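Local coordinates for protein inactive poly [ADP-ribose] polymerase RCD1 (Arabidopsis thaliana, PDB 5NGO) that is an apparently inactive member of the poly(ADP-ribose) polymerase family that is bound by the downy mildew effector HaRxL106, which suppresses plant immunity, at residues K48-T53 / R127-N132; N61-W66 / E158-Y163; I89-Y94 / G138-F143; Y122-R127 / E177-F182. All coordinates share one frame; numbering follows the deposited sequence.

Contact 1. Residues K48-T53 / R127-N132; sequences KQVEIT and RVIMGN
I129 sets its CD1 methyl against Q49 and V50 on the helix. I129 CD1 lies 3.6 Å from V50 CG2 and 3.6 Å from Q49 CG. The aliphatic part of the glutamine thus acts as an apolar surface. The other branch of I129 serves T53: I129 CG2 is 3.9 Å from T53 CG2. One isoleucine therefore meets residues a full helical turn apart. The chi2 bend (62°) turns the amide of Q49 forward along the helix, over T53. Q49 NE2 then donates to T53 OG1 at 3.0 Å, with the oxygen in the amide plane. Two residues after I129, G131 has a positive phi, and its CA lies 4.1 Å from T53 CG2. The contact between the segments is plain van der Waals packing. It joins helix 37-57 to the end of strand 121-129. The local axes pass 9.8 Å apart at 32°. F46 of the same helix also touches I129, and V50 reaches V62 on the adjacent strand 62-68.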
loop_
_atom_site.group_PDB
_atom_site.type_symbol
_atom_site.label_atom_id
_atom_site.label_comp_id
_atom_site.label_asym_id
_atom_site.label_seq_id
_atom_site.Cartn_x
_atom_site.Cartn_y
_atom_site.Cartn_z
ATOM N N LYS A 48 16.418 6.516 -0.266
ATOM C CA LYS A 48 17.395 6.654 0.820
ATOM C C LYS A 48 17.023 5.794 2.016
ATOM O O LYS A 48 17.902 5.225 2.642
ATOM C CB LYS A 48 17.570 8.101 1.259
ATOM C CG LYS A 48 18.488 8.878 0.352
ATOM C CD LYS A 48 19.971 8.459 0.394
ATOM C CE LYS A 48 20.598 8.965 -0.883
ATOM N NZ LYS A 48 21.996 8.466 -1.024
ATOM N N GLN A 49 15.739 5.706 2.339
ATOM C CA GLN A 49 15.296 4.804 3.398
ATOM C C GLN A 49 15.558 3.336 3.034
ATOM O O GLN A 49 15.844 2.526 3.920
ATOM C CB GLN A 49 13.807 5.027 3.729
ATOM C CG GLN A 49 13.275 4.198 4.891
ATOM C CD GLN A 49 13.994 4.538 6.195
ATOM O OE1 GLN A 49 13.947 5.676 6.668
ATOM N NE2 GLN A 49 14.607 3.523 6.801
ATOM N N VAL A 50 15.469 3.002 1.740
ATOM C CA VAL A 50 15.797 1.659 1.246
ATOM C C VAL A 50 17.259 1.342 1.558
ATOM O O VAL A 50 17.549 0.285 2.108
ATOM C CB VAL A 50 15.504 1.506 -0.280
ATOM C CG1 VAL A 50 16.077 0.202 -0.836
ATOM C CG2 VAL A 50 14.007 1.555 -0.548
ATOM N N GLU A 51 18.162 2.256 1.206
ATOM C CA GLU A 51 19.582 2.117 1.545
ATOM C C GLU A 51 19.829 1.937 3.036
ATOM O O GLU A 51 20.601 1.082 3.420
ATOM C CB GLU A 51 20.376 3.328 1.081
ATOM C CG GLU A 51 20.684 3.331 -0.399
ATOM C CD GLU A 51 21.454 4.560 -0.799
ATOM O OE1 GLU A 51 22.430 4.926 -0.114
ATOM O OE2 GLU A 51 21.066 5.165 -1.797
ATOM N N ILE A 52 19.166 2.746 3.857
ATOM C CA ILE A 52 19.310 2.669 5.314
ATOM C C ILE A 52 18.831 1.323 5.851
ATOM O O ILE A 52 19.539 0.695 6.636
ATOM C CB ILE A 52 18.582 3.831 6.033
ATOM C CG1 ILE A 52 19.288 5.154 5.715
ATOM C CG2 ILE A 52 18.539 3.624 7.548
ATOM C CD1 ILE A 52 18.473 6.391 6.067
ATOM N N THR A 53 17.642 0.885 5.439
ATOM C CA THR A 53 17.072 -0.367 5.938
ATOM C C THR A 53 17.903 -1.567 5.447
ATOM O O THR A 53 18.102 -2.519 6.194
ATOM C CB THR A 53 15.573 -0.484 5.587
ATOM O OG1 THR A 53 14.868 0.611 6.191
ATOM C CG2 THR A 53 14.971 -1.769 6.126
ATOM N N ARG A 127 5.105 0.987 -3.342
ATOM C CA ARG A 127 6.309 0.285 -2.901
ATOM C C ARG A 127 6.336 0.433 -1.392
ATOM O O ARG A 127 6.128 1.526 -0.884
ATOM C CB ARG A 127 7.567 0.927 -3.465
ATOM C CG ARG A 127 7.559 1.166 -4.952
ATOM C CD ARG A 127 8.960 1.369 -5.478
ATOM N NE ARG A 127 8.962 1.889 -6.836
ATOM C CZ ARG A 127 10.052 2.293 -7.494
ATOM N NH1 ARG A 127 11.256 2.233 -6.931
ATOM N NH2 ARG A 127 9.935 2.713 -8.753
ATOM N N VAL A 128 6.550 -0.672 -0.689
ATOM C CA VAL A 128 6.616 -0.680 0.763
ATOM C C VAL A 128 7.917 -1.335 1.186
ATOM O O VAL A 128 8.253 -2.433 0.722
ATOM C CB VAL A 128 5.450 -1.460 1.399
ATOM C CG1 VAL A 128 5.480 -1.327 2.909
ATOM C CG2 VAL A 128 4.118 -0.991 0.831
ATOM N N ILE A 129 8.632 -0.656 2.079
ATOM C CA ILE A 129 9.820 -1.210 2.726
ATOM C C ILE A 129 9.341 -1.991 3.939
ATOM O O ILE A 129 9.024 -1.420 4.983
ATOM C CB ILE A 129 10.785 -0.106 3.165
ATOM C CG1 ILE A 129 11.282 0.681 1.944
ATOM C CG2 ILE A 129 11.969 -0.694 3.927
ATOM C CD1 ILE A 129 11.912 2.023 2.301
ATOM N N MET A 130 9.281 -3.309 3.790
ATOM C CA MET A 130 8.801 -4.167 4.862
ATOM C C MET A 130 9.916 -4.544 5.830
ATOM O O MET A 130 9.632 -4.833 6.989
ATOM C CB MET A 130 8.136 -5.413 4.283
ATOM C CG MET A 130 6.768 -5.126 3.670
ATOM S SD MET A 130 5.583 -4.350 4.765
ATOM C CE MET A 130 5.492 -5.480 6.122
ATOM N N GLY A 131 11.166 -4.539 5.351
ATOM C CA GLY A 131 12.321 -4.892 6.174
ATOM C C GLY A 131 12.198 -6.268 6.793
ATOM O O GLY A 131 11.725 -7.200 6.145
ATOM N N ASN A 132 12.605 -6.372 8.061
ATOM C CA ASN A 132 12.388 -7.576 8.866
ATOM C C ASN A 132 10.959 -7.627 9.332
ATOM O O ASN A 132 10.577 -6.919 10.275
ATOM C CB ASN A 132 13.296 -7.593 10.094
ATOM C CG ASN A 132 14.685 -8.005 9.757
ATOM O OD1 ASN A 132 15.622 -7.354 10.119
ATOM N ND2 ASN A 132 14.814 -9.137 9.084
#

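Contact 2. Residues N61-W66 / E158-Y163; sequences NVRYAW and ESPKNY
A65 and Y163 are the closest backbone positions, with CA atoms 8.0 Å apart; in the sheet order strand 98-102 comes between their strands. The Y163 ring turns one edge to A65, with Y163 CD2 3.7 Å from A65 CB. A water also lies in the ring plane. It donates to Y64 O at 2.7 Å and is hydrogen-bonded to Y163 OH at 2.7 Å. R63 NH1 donates a straight but weak bond to Y163 OH at 3.5 Å, and its guanidinium stands at 89° to the tyrosine ring. The bend of R63 at chi2 (147°) takes the chain across the hydroxyl end of Y163. P160 CG lies at the edge of the guanidinium, 4.0 Å from R63 NH1. On the other flank, R63 NE donates to N61 OD1 at 2.7 Å, and R63 NH2 adds a weak bond to the same oxygen. N61 ND2 is held by G131 O, which should fix the way the amide faces. Within these segments the arginine is met by neutral dipoles: an amide oxygen and a phenol oxygen. Weakly bonded to R63 and bridged by one water to Y64 O, the Y163 hydroxyl joins the arginine to the strand backbone.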
loop_
_atom_site.group_PDB
_atom_site.type_symbol
_atom_site.label_atom_id
_atom_site.label_comp_id
_atom_site.label_asym_id
_atom_site.label_seq_id
_atom_site.Cartn_x
_atom_site.Cartn_y
_atom_site.Cartn_z
ATOM N N ASN A 61 13.830 -5.501 1.680
ATOM C CA ASN A 61 12.618 -6.291 1.510
ATOM C C ASN A 61 11.491 -5.362 1.065
ATOM O O ASN A 61 10.492 -5.159 1.766
ATOM C CB ASN A 61 12.282 -7.080 2.781
ATOM C CG ASN A 61 11.079 -8.007 2.596
ATOM O OD1 ASN A 61 10.735 -8.396 1.484
ATOM N ND2 ASN A 61 10.411 -8.333 3.696
ATOM N N VAL A 62 11.706 -4.777 -0.117
ATOM C CA VAL A 62 10.753 -3.899 -0.750
ATOM C C VAL A 62 9.702 -4.753 -1.452
ATOM O O VAL A 62 10.040 -5.640 -2.223
ATOM C CB VAL A 62 11.437 -2.948 -1.754
ATOM C CG1 VAL A 62 10.398 -2.067 -2.449
ATOM C CG2 VAL A 62 12.465 -2.051 -1.013
ATOM N N ARG A 63 8.435 -4.462 -1.190
ATOM C CA ARG A 63 7.313 -5.175 -1.797
ATOM C C ARG A 63 6.305 -4.219 -2.391
ATOM O O ARG A 63 6.227 -3.066 -2.006
ATOM C CB ARG A 63 6.620 -6.046 -0.749
ATOM C CG ARG A 63 7.300 -7.379 -0.567
ATOM C CD ARG A 63 7.214 -7.873 0.852
ATOM N NE ARG A 63 8.142 -9.003 1.050
ATOM C CZ ARG A 63 7.796 -10.281 1.215
ATOM N NH1 ARG A 63 6.493 -10.655 1.247
ATOM N NH2 ARG A 63 8.753 -11.178 1.410
ATOM N N TYR A 64 5.562 -4.711 -3.374
ATOM C CA TYR A 64 4.424 -3.959 -3.888
ATOM C C TYR A 64 3.227 -4.298 -3.034
ATOM O O TYR A 64 3.095 -5.432 -2.566
ATOM C CB TYR A 64 4.182 -4.240 -5.358
ATOM C CG TYR A 64 5.113 -3.477 -6.275
ATOM C CD1 TYR A 64 4.992 -2.099 -6.439
ATOM C CD2 TYR A 64 6.158 -4.125 -6.945
ATOM C CE1 TYR A 64 5.790 -1.389 -7.295
ATOM C CE2 TYR A 64 7.015 -3.432 -7.774
ATOM C CZ TYR A 64 6.841 -2.055 -7.925
ATOM O OH TYR A 64 7.630 -1.402 -8.835
ATOM N N ALA A 65 2.374 -3.313 -2.778
ATOM C CA ALA A 65 1.153 -3.527 -2.010
ATOM C C ALA A 65 0.087 -2.530 -2.431
ATOM O O ALA A 65 0.411 -1.463 -2.946
ATOM C CB ALA A 65 1.458 -3.385 -0.524
ATOM N N TRP A 66 -1.175 -2.887 -2.221
ATOM C CA TRP A 66 -2.301 -2.091 -2.669
ATOM C C TRP A 66 -2.879 -1.305 -1.497
ATOM O O TRP A 66 -3.069 -1.856 -0.398
ATOM C CB TRP A 66 -3.405 -2.957 -3.251
ATOM C CG TRP A 66 -2.993 -3.766 -4.424
ATOM C CD1 TRP A 66 -2.647 -5.075 -4.440
ATOM C CD2 TRP A 66 -2.889 -3.313 -5.774
ATOM N NE1 TRP A 66 -2.316 -5.471 -5.701
ATOM C CE2 TRP A 66 -2.454 -4.400 -6.545
ATOM C CE3 TRP A 66 -3.120 -2.089 -6.407
ATOM C CZ2 TRP A 66 -2.252 -4.311 -7.923
ATOM C CZ3 TRP A 66 -2.912 -1.984 -7.752
ATOM C CH2 TRP A 66 -2.481 -3.098 -8.506
ATOM N N GLU A 158 4.152 -16.673 4.956
ATOM C CA GLU A 158 4.293 -17.508 3.773
ATOM C C GLU A 158 3.417 -17.006 2.628
ATOM O O GLU A 158 3.909 -16.814 1.505
ATOM C CB GLU A 158 3.947 -18.948 4.123
ATOM C CG GLU A 158 4.405 -19.949 3.058
ATOM C CD GLU A 158 3.359 -20.982 2.661
ATOM O OE1 GLU A 158 2.369 -21.214 3.397
ATOM O OE2 GLU A 158 3.534 -21.595 1.581
ATOM N N SER A 159 2.123 -16.803 2.916
ATOM C CA SER A 159 1.168 -16.182 1.989
ATOM C C SER A 159 0.594 -14.894 2.597
ATOM O O SER A 159 -0.542 -14.908 3.113
ATOM C CB SER A 159 0.040 -17.159 1.643
ATOM O OG SER A 159 0.499 -18.140 0.734
ATOM N N PRO A 160 1.356 -13.789 2.539
ATOM C CA PRO A 160 0.834 -12.525 3.084
ATOM C C PRO A 160 -0.451 -12.072 2.414
ATOM O O PRO A 160 -0.581 -12.176 1.189
ATOM C CB PRO A 160 1.958 -11.494 2.809
ATOM C CG PRO A 160 3.190 -12.349 2.662
ATOM C CD PRO A 160 2.728 -13.646 2.030
ATOM N N LYS A 161 -1.389 -11.594 3.220
ATOM C CA LYS A 161 -2.568 -10.899 2.735
ATOM C C LYS A 161 -2.612 -9.429 3.138
ATOM O O LYS A 161 -3.103 -8.617 2.357
ATOM C CB LYS A 161 -3.839 -11.608 3.215
ATOM C CG LYS A 161 -4.104 -12.901 2.472
ATOM C CD LYS A 161 -5.607 -13.251 2.490
ATOM C CE LYS A 161 -5.872 -14.636 1.939
ATOM N NZ LYS A 161 -5.326 -15.732 2.774
ATOM N N ASN A 162 -2.108 -9.090 4.324
ATOM C CA ASN A 162 -2.174 -7.734 4.847
ATOM C C ASN A 162 -0.816 -7.339 5.406
ATOM O O ASN A 162 -0.192 -8.109 6.128
ATOM C CB ASN A 162 -3.218 -7.622 5.959
ATOM C CG ASN A 162 -4.595 -8.028 5.509
ATOM O OD1 ASN A 162 -5.423 -7.172 5.183
ATOM N ND2 ASN A 162 -4.850 -9.339 5.470
ATOM N N TYR A 163 -0.399 -6.116 5.072
ATOM C CA TYR A 163 0.749 -5.489 5.701
ATOM C C TYR A 163 0.261 -4.339 6.559
ATOM O O TYR A 163 -0.721 -3.674 6.208
ATOM C CB TYR A 163 1.690 -4.931 4.656
ATOM C CG TYR A 163 2.226 -5.922 3.646
ATOM C CD1 TYR A 163 2.921 -7.043 4.038
ATOM C CD2 TYR A 163 2.069 -5.696 2.284
ATOM C CE1 TYR A 163 3.366 -7.980 3.102
ATOM C CE2 TYR A 163 2.546 -6.573 1.348
ATOM C CZ TYR A 163 3.215 -7.720 1.763
ATOM O OH TYR A 163 3.719 -8.567 0.817
HETATM O O HOH W 1 3.314 -7.956 -1.778
#

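Contact 3. Residues I89-Y94 / G138-F143; sequences IRKSIY and GDKAQF
I93 and G138 bring two backbone carbonyl oxygens together, with I93 O 3.2 Å from G138 O. A second such pair follows, Y94 O and D139 O at 3.4 Å. Both atoms of each pair are acceptors, so neither pair is a hydrogen bond. The side chains add another like-with-like approach. K91 NZ rests 3.4 Å from K140 CE, and the two lysine chains cross at about a right angle. Their NZ atoms stay 4.7 Å apart on the surface, where solvent can probably screen the charges. K140 bends at chi2 (141°), chi3 and chi4, which carries its CE to 3.9 Å from S92 O and its NZ near I93 CG2. Each segment is braced internally. S92 OG accepts from Y94 N at 2.9 Å in an ST turn, and is also bonded to H99 NE2. D139 OD1 accepts from A141 N at 3.0 Å in an Asx turn. A type I beta turn spans D139 to Q142. Q142 NE2 bonds to F144 O and E134 OE1. The 138-143 loop lies between strands 134-135 and 153-154. It packs on K91 and on S92 to Y94, near strand 98-102. Q142 is backbone-bonded to V96, and Y94 reaches L136 and D155.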
loop_
_atom_site.group_PDB
_atom_site.type_symbol
_atom_site.label_atom_id
_atom_site.label_comp_id
_atom_site.label_asym_id
_atom_site.label_seq_id
_atom_site.Cartn_x
_atom_site.Cartn_y
_atom_site.Cartn_z
ATOM N N ILE A 89 -5.107 6.155 7.945
ATOM C CA ILE A 89 -4.806 5.432 9.173
ATOM C C ILE A 89 -6.067 4.662 9.549
ATOM O O ILE A 89 -7.170 5.251 9.563
ATOM C CB ILE A 89 -4.392 6.364 10.363
ATOM C CG1 ILE A 89 -3.435 7.481 9.948
ATOM C CG2 ILE A 89 -3.911 5.530 11.532
ATOM C CD1 ILE A 89 -2.292 6.998 9.119
ATOM N N ARG A 90 -5.905 3.375 9.841
ATOM C CA ARG A 90 -7.020 2.558 10.299
ATOM C C ARG A 90 -6.682 1.747 11.543
ATOM O O ARG A 90 -5.560 1.330 11.764
ATOM C CB ARG A 90 -7.662 1.671 9.185
ATOM C CG ARG A 90 -6.940 0.448 8.726
ATOM C CD ARG A 90 -7.784 -0.210 7.626
ATOM N NE ARG A 90 -8.035 -1.648 7.845
ATOM C CZ ARG A 90 -8.561 -2.496 6.954
ATOM N NH1 ARG A 90 -8.926 -2.090 5.732
ATOM N NH2 ARG A 90 -8.722 -3.779 7.290
ATOM N N LYS A 91 -7.716 1.478 12.340
ATOM C CA LYS A 91 -7.646 0.556 13.456
ATOM C C LYS A 91 -8.226 -0.793 13.033
ATOM O O LYS A 91 -9.383 -0.859 12.671
ATOM C CB LYS A 91 -8.449 1.124 14.624
ATOM C CG LYS A 91 -8.353 0.328 15.920
ATOM C CD LYS A 91 -8.784 1.152 17.135
ATOM C CE LYS A 91 -9.033 0.272 18.349
ATOM N NZ LYS A 91 -10.372 -0.384 18.291
ATOM N N SER A 92 -7.436 -1.864 13.087
ATOM C CA SER A 92 -7.920 -3.236 12.776
ATOM C C SER A 92 -7.713 -4.151 13.984
ATOM O O SER A 92 -7.421 -3.680 15.079
ATOM C CB SER A 92 -7.210 -3.830 11.544
ATOM O OG SER A 92 -5.953 -4.406 11.872
ATOM N N ILE A 93 -7.838 -5.458 13.761
ATOM C CA ILE A 93 -7.538 -6.467 14.772
ATOM C C ILE A 93 -6.034 -6.584 15.010
ATOM O O ILE A 93 -5.614 -7.000 16.073
ATOM C CB ILE A 93 -8.117 -7.862 14.393
ATOM C CG1 ILE A 93 -7.757 -8.296 12.968
ATOM C CG2 ILE A 93 -9.637 -7.891 14.575
ATOM C CD1 ILE A 93 -7.667 -9.807 12.820
ATOM N N TYR A 94 -5.241 -6.229 14.004
ATOM C CA TYR A 94 -3.777 -6.289 14.074
ATOM C C TYR A 94 -3.088 -5.068 14.675
ATOM O O TYR A 94 -1.877 -5.100 14.892
ATOM C CB TYR A 94 -3.221 -6.501 12.673
ATOM C CG TYR A 94 -3.536 -7.842 12.128
ATOM C CD1 TYR A 94 -2.856 -8.958 12.598
ATOM C CD2 TYR A 94 -4.503 -8.016 11.133
ATOM C CE1 TYR A 94 -3.133 -10.219 12.116
ATOM C CE2 TYR A 94 -4.782 -9.279 10.627
ATOM C CZ TYR A 94 -4.092 -10.376 11.128
ATOM O OH TYR A 94 -4.334 -11.643 10.658
ATOM N N GLY A 138 -2.022 -10.359 16.751
ATOM C CA GLY A 138 -3.426 -9.984 16.958
ATOM C C GLY A 138 -3.732 -9.005 18.079
ATOM O O GLY A 138 -4.863 -8.905 18.534
ATOM N N ASP A 139 -2.711 -8.256 18.497
ATOM C CA ASP A 139 -2.805 -7.211 19.521
ATOM C C ASP A 139 -3.528 -5.976 18.938
ATOM O O ASP A 139 -2.978 -5.259 18.097
ATOM C CB ASP A 139 -1.380 -6.874 19.996
ATOM C CG ASP A 139 -1.333 -6.048 21.271
ATOM O OD1 ASP A 139 -2.217 -5.183 21.505
ATOM O OD2 ASP A 139 -0.345 -6.240 22.003
ATOM N N LYS A 140 -4.759 -5.751 19.392
ATOM C CA LYS A 140 -5.586 -4.582 18.999
ATOM C C LYS A 140 -4.951 -3.214 19.312
ATOM O O LYS A 140 -5.194 -2.225 18.608
ATOM C CB LYS A 140 -6.966 -4.686 19.676
ATOM C CG LYS A 140 -7.990 -3.630 19.262
ATOM C CD LYS A 140 -9.421 -4.212 19.133
ATOM C CE LYS A 140 -10.149 -3.773 17.859
ATOM N NZ LYS A 140 -10.918 -4.874 17.196
ATOM N N ALA A 141 -4.143 -3.175 20.371
ATOM C CA ALA A 141 -3.508 -1.941 20.849
ATOM C C ALA A 141 -2.094 -1.677 20.303
ATOM O O ALA A 141 -1.448 -0.740 20.765
ATOM C CB ALA A 141 -3.473 -1.948 22.375
ATOM N N GLN A 142 -1.598 -2.479 19.355
ATOM C CA GLN A 142 -0.230 -2.278 18.852
ATOM C C GLN A 142 -0.241 -1.116 17.857
ATOM O O GLN A 142 -1.085 -1.064 16.966
ATOM C CB GLN A 142 0.343 -3.549 18.202
ATOM C CG GLN A 142 1.842 -3.493 17.936
ATOM C CD GLN A 142 2.452 -4.816 17.486
ATOM O OE1 GLN A 142 1.772 -5.829 17.424
ATOM N NE2 GLN A 142 3.752 -4.809 17.183
ATOM N N PHE A 143 0.662 -0.160 18.061
ATOM C CA PHE A 143 0.864 0.965 17.130
ATOM C C PHE A 143 2.333 1.136 16.716
ATOM O O PHE A 143 2.660 2.057 15.965
ATOM C CB PHE A 143 0.271 2.268 17.699
ATOM C CG PHE A 143 0.864 2.705 19.018
ATOM C CD1 PHE A 143 0.458 2.109 20.213
ATOM C CD2 PHE A 143 1.788 3.747 19.073
ATOM C CE1 PHE A 143 0.993 2.507 21.433
ATOM C CE2 PHE A 143 2.314 4.167 20.293
ATOM C CZ PHE A 143 1.916 3.545 21.476
#

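Contact 4. Residues Y122-R127 / E177-F182; sequences YMVLCR and EFVVRF
E177 reaches out with CG opposite its backbone N (chi1 -165°), while R127 turns CG opposite its carbonyl carbon (chi1 -50°) and runs extended to NE. The two charged ends meet where an antiparallel strand pair carries a classic beta bulge. E177 and F178 both face L125, and L125 O accepts from E177 N at 2.9 Å and from F178 N at 3.2 Å. Beyond the bulge the pairing is regular: M123 and V180 form a hydrogen-bonded pair, with V180 N 2.8 Å from M123 O. The salt bridge is side-on and two-pronged. R127 NE donates to E177 OE1 at 3.0 Å, and R127 NH2 to E177 OE2 at 2.9 Å. OE1 lies in the guanidinium plane, but both nitrogens come from above the carboxylate plane. The two planes are 52° apart. L43, F46 and Q47 of helix 37-57 also touch R127. M123, L125, F178 and V180 share one face of the sheet. L125 and F178 lie side by side there, and helix 9-19 packs on this face through V12, M15 and F16. Y122, V124, V179 and R181 point to the other face. Y122 OH is bonded to D116, while its ring is crossed obliquely by R181, with R181 CG 3.6 Å from Y122 CE2. At the strand end, F182 CE1 lies 3.9 Å from M123 CB.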
loop_
_atom_site.group_PDB
_atom_site.type_symbol
_atom_site.label_atom_id
_atom_site.label_comp_id
_atom_site.label_asym_id
_atom_site.label_seq_id
_atom_site.Cartn_x
_atom_site.Cartn_y
_atom_site.Cartn_z
ATOM N N TYR A 122 -10.837 3.686 -6.855
ATOM C CA TYR A 122 -9.420 4.026 -6.967
ATOM C C TYR A 122 -8.599 3.244 -5.971
ATOM O O TYR A 122 -8.849 3.300 -4.770
ATOM C CB TYR A 122 -9.193 5.512 -6.708
ATOM C CG TYR A 122 -9.976 6.436 -7.599
ATOM C CD1 TYR A 122 -11.272 6.796 -7.293
ATOM C CD2 TYR A 122 -9.409 6.948 -8.773
ATOM C CE1 TYR A 122 -11.998 7.649 -8.117
ATOM C CE2 TYR A 122 -10.106 7.821 -9.607
ATOM C CZ TYR A 122 -11.417 8.162 -9.279
ATOM O OH TYR A 122 -12.149 9.019 -10.069
ATOM N N MET A 123 -7.597 2.536 -6.473
ATOM C CA MET A 123 -6.665 1.767 -5.656
ATOM C C MET A 123 -5.235 2.187 -6.041
ATOM O O MET A 123 -4.916 2.262 -7.241
ATOM C CB MET A 123 -6.866 0.287 -5.970
ATOM C CG MET A 123 -6.020 -0.664 -5.118
ATOM S SD MET A 123 -6.847 -1.333 -3.704
ATOM C CE MET A 123 -7.450 -2.843 -4.428
ATOM N N VAL A 124 -4.395 2.432 -5.033
ATOM C CA VAL A 124 -3.026 2.881 -5.283
ATOM C C VAL A 124 -2.064 1.700 -5.115
ATOM O O VAL A 124 -2.144 0.985 -4.115
ATOM C CB VAL A 124 -2.636 4.024 -4.317
ATOM C CG1 VAL A 124 -1.200 4.458 -4.511
ATOM C CG2 VAL A 124 -3.543 5.216 -4.512
ATOM N N LEU A 125 -1.183 1.485 -6.087
ATOM C CA LEU A 125 -0.093 0.522 -5.941
ATOM C C LEU A 125 1.112 1.252 -5.333
ATOM O O LEU A 125 1.584 2.243 -5.891
ATOM C CB LEU A 125 0.320 -0.130 -7.258
ATOM C CG LEU A 125 1.348 -1.261 -7.145
ATOM C CD1 LEU A 125 0.741 -2.425 -6.420
ATOM C CD2 LEU A 125 1.804 -1.765 -8.493
ATOM N N CYS A 126 1.593 0.733 -4.205
ATOM C CA CYS A 126 2.724 1.313 -3.476
ATOM C C CYS A 126 3.929 0.382 -3.425
ATOM O O CYS A 126 3.781 -0.841 -3.470
ATOM C CB CYS A 126 2.328 1.573 -2.039
ATOM S SG CYS A 126 0.980 2.719 -1.811
ATOM N N ARG A 127 5.105 0.987 -3.342
ATOM C CA ARG A 127 6.309 0.285 -2.901
ATOM C C ARG A 127 6.336 0.433 -1.392
ATOM O O ARG A 127 6.128 1.526 -0.884
ATOM C CB ARG A 127 7.567 0.927 -3.465
ATOM C CG ARG A 127 7.559 1.166 -4.952
ATOM C CD ARG A 127 8.960 1.369 -5.478
ATOM N NE ARG A 127 8.962 1.889 -6.836
ATOM C CZ ARG A 127 10.052 2.293 -7.494
ATOM N NH1 ARG A 127 11.256 2.233 -6.931
ATOM N NH2 ARG A 127 9.935 2.713 -8.753
ATOM N N GLU A 177 2.834 4.892 -6.042
ATOM C CA GLU A 177 3.398 4.999 -7.376
ATOM C C GLU A 177 2.387 5.015 -8.494
ATOM O O GLU A 177 2.533 5.772 -9.440
ATOM C CB GLU A 177 4.398 3.858 -7.608
ATOM C CG GLU A 177 5.287 4.096 -8.819
ATOM C CD GLU A 177 6.398 3.159 -8.966
ATOM O OE1 GLU A 177 6.396 2.103 -8.306
ATOM O OE2 GLU A 177 7.299 3.451 -9.781
ATOM N N PHE A 178 1.375 4.158 -8.412
ATOM C CA PHE A 178 0.402 3.970 -9.487
ATOM C C PHE A 178 -1.024 4.078 -8.950
ATOM O O PHE A 178 -1.275 3.673 -7.830
ATOM C CB PHE A 178 0.555 2.622 -10.129
ATOM C CG PHE A 178 1.868 2.388 -10.837
ATOM C CD1 PHE A 178 2.944 1.872 -10.162
ATOM C CD2 PHE A 178 1.951 2.532 -12.209
ATOM C CE1 PHE A 178 4.158 1.619 -10.843
ATOM C CE2 PHE A 178 3.115 2.282 -12.894
ATOM C CZ PHE A 178 4.239 1.800 -12.231
ATOM N N VAL A 179 -1.919 4.655 -9.747
ATOM C CA VAL A 179 -3.342 4.681 -9.455
ATOM C C VAL A 179 -4.080 3.836 -10.486
ATOM O O VAL A 179 -3.921 4.047 -11.696
ATOM C CB VAL A 179 -3.929 6.107 -9.497
ATOM C CG1 VAL A 179 -5.408 6.082 -9.163
ATOM C CG2 VAL A 179 -3.193 7.007 -8.507
ATOM N N VAL A 180 -4.896 2.895 -10.005
ATOM C CA VAL A 180 -5.725 2.059 -10.858
ATOM C C VAL A 180 -7.166 2.499 -10.660
ATOM O O VAL A 180 -7.671 2.453 -9.532
ATOM C CB VAL A 180 -5.575 0.561 -10.491
ATOM C CG1 VAL A 180 -6.544 -0.291 -11.317
ATOM C CG2 VAL A 180 -4.148 0.096 -10.731
ATOM N N ARG A 181 -7.803 2.938 -11.750
ATOM C CA ARG A 181 -9.218 3.293 -11.755
ATOM C C ARG A 181 -10.024 2.108 -12.248
ATOM O O ARG A 181 -9.720 1.553 -13.301
ATOM C CB ARG A 181 -9.474 4.482 -12.678
ATOM C CG ARG A 181 -8.818 5.754 -12.206
ATOM C CD ARG A 181 -9.089 6.926 -13.133
ATOM N NE ARG A 181 -8.238 8.045 -12.738
ATOM C CZ ARG A 181 -8.319 9.277 -13.206
ATOM N NH1 ARG A 181 -9.270 9.628 -14.065
ATOM N NH2 ARG A 181 -7.461 10.191 -12.763
ATOM N N PHE A 182 -11.069 1.744 -11.503
ATOM C CA PHE A 182 -11.863 0.562 -11.824
ATOM C C PHE A 182 -13.335 0.652 -11.376
ATOM O O PHE A 182 -13.739 1.610 -10.712
ATOM C CB PHE A 182 -11.188 -0.681 -11.234
ATOM C CG PHE A 182 -11.232 -0.748 -9.730
ATOM C CD1 PHE A 182 -10.345 -0.012 -8.958
ATOM C CD2 PHE A 182 -12.151 -1.564 -9.083
ATOM C CE1 PHE A 182 -10.373 -0.070 -7.582
ATOM C CE2 PHE A 182 -12.183 -1.636 -7.695
ATOM C CZ PHE A 182 -11.287 -0.882 -6.943
#

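Strand 121-129 joins contacts 1 and 4, whose centres are about 20 Å apart and which share R127. Contact 2 lies beside both, with centres about 13 and 15 Å away. It touches them through strand 62-68, the sheet neighbour of 121-129: R63 O meets V128 N, and A65 O meets C126 N. Contact 3 stands apart, its centre about 17 Å from that of contact 2 and about 24 Å from that of contact 4, across the chain centre. Along the chain, contact 3 is nested within the loop closed by contact 2, while the other pairs interleave. Contacts 1, 2 and 4 gather round one mixed sheet with helix 37-57 against it; contact 3 joins surface loops outside it.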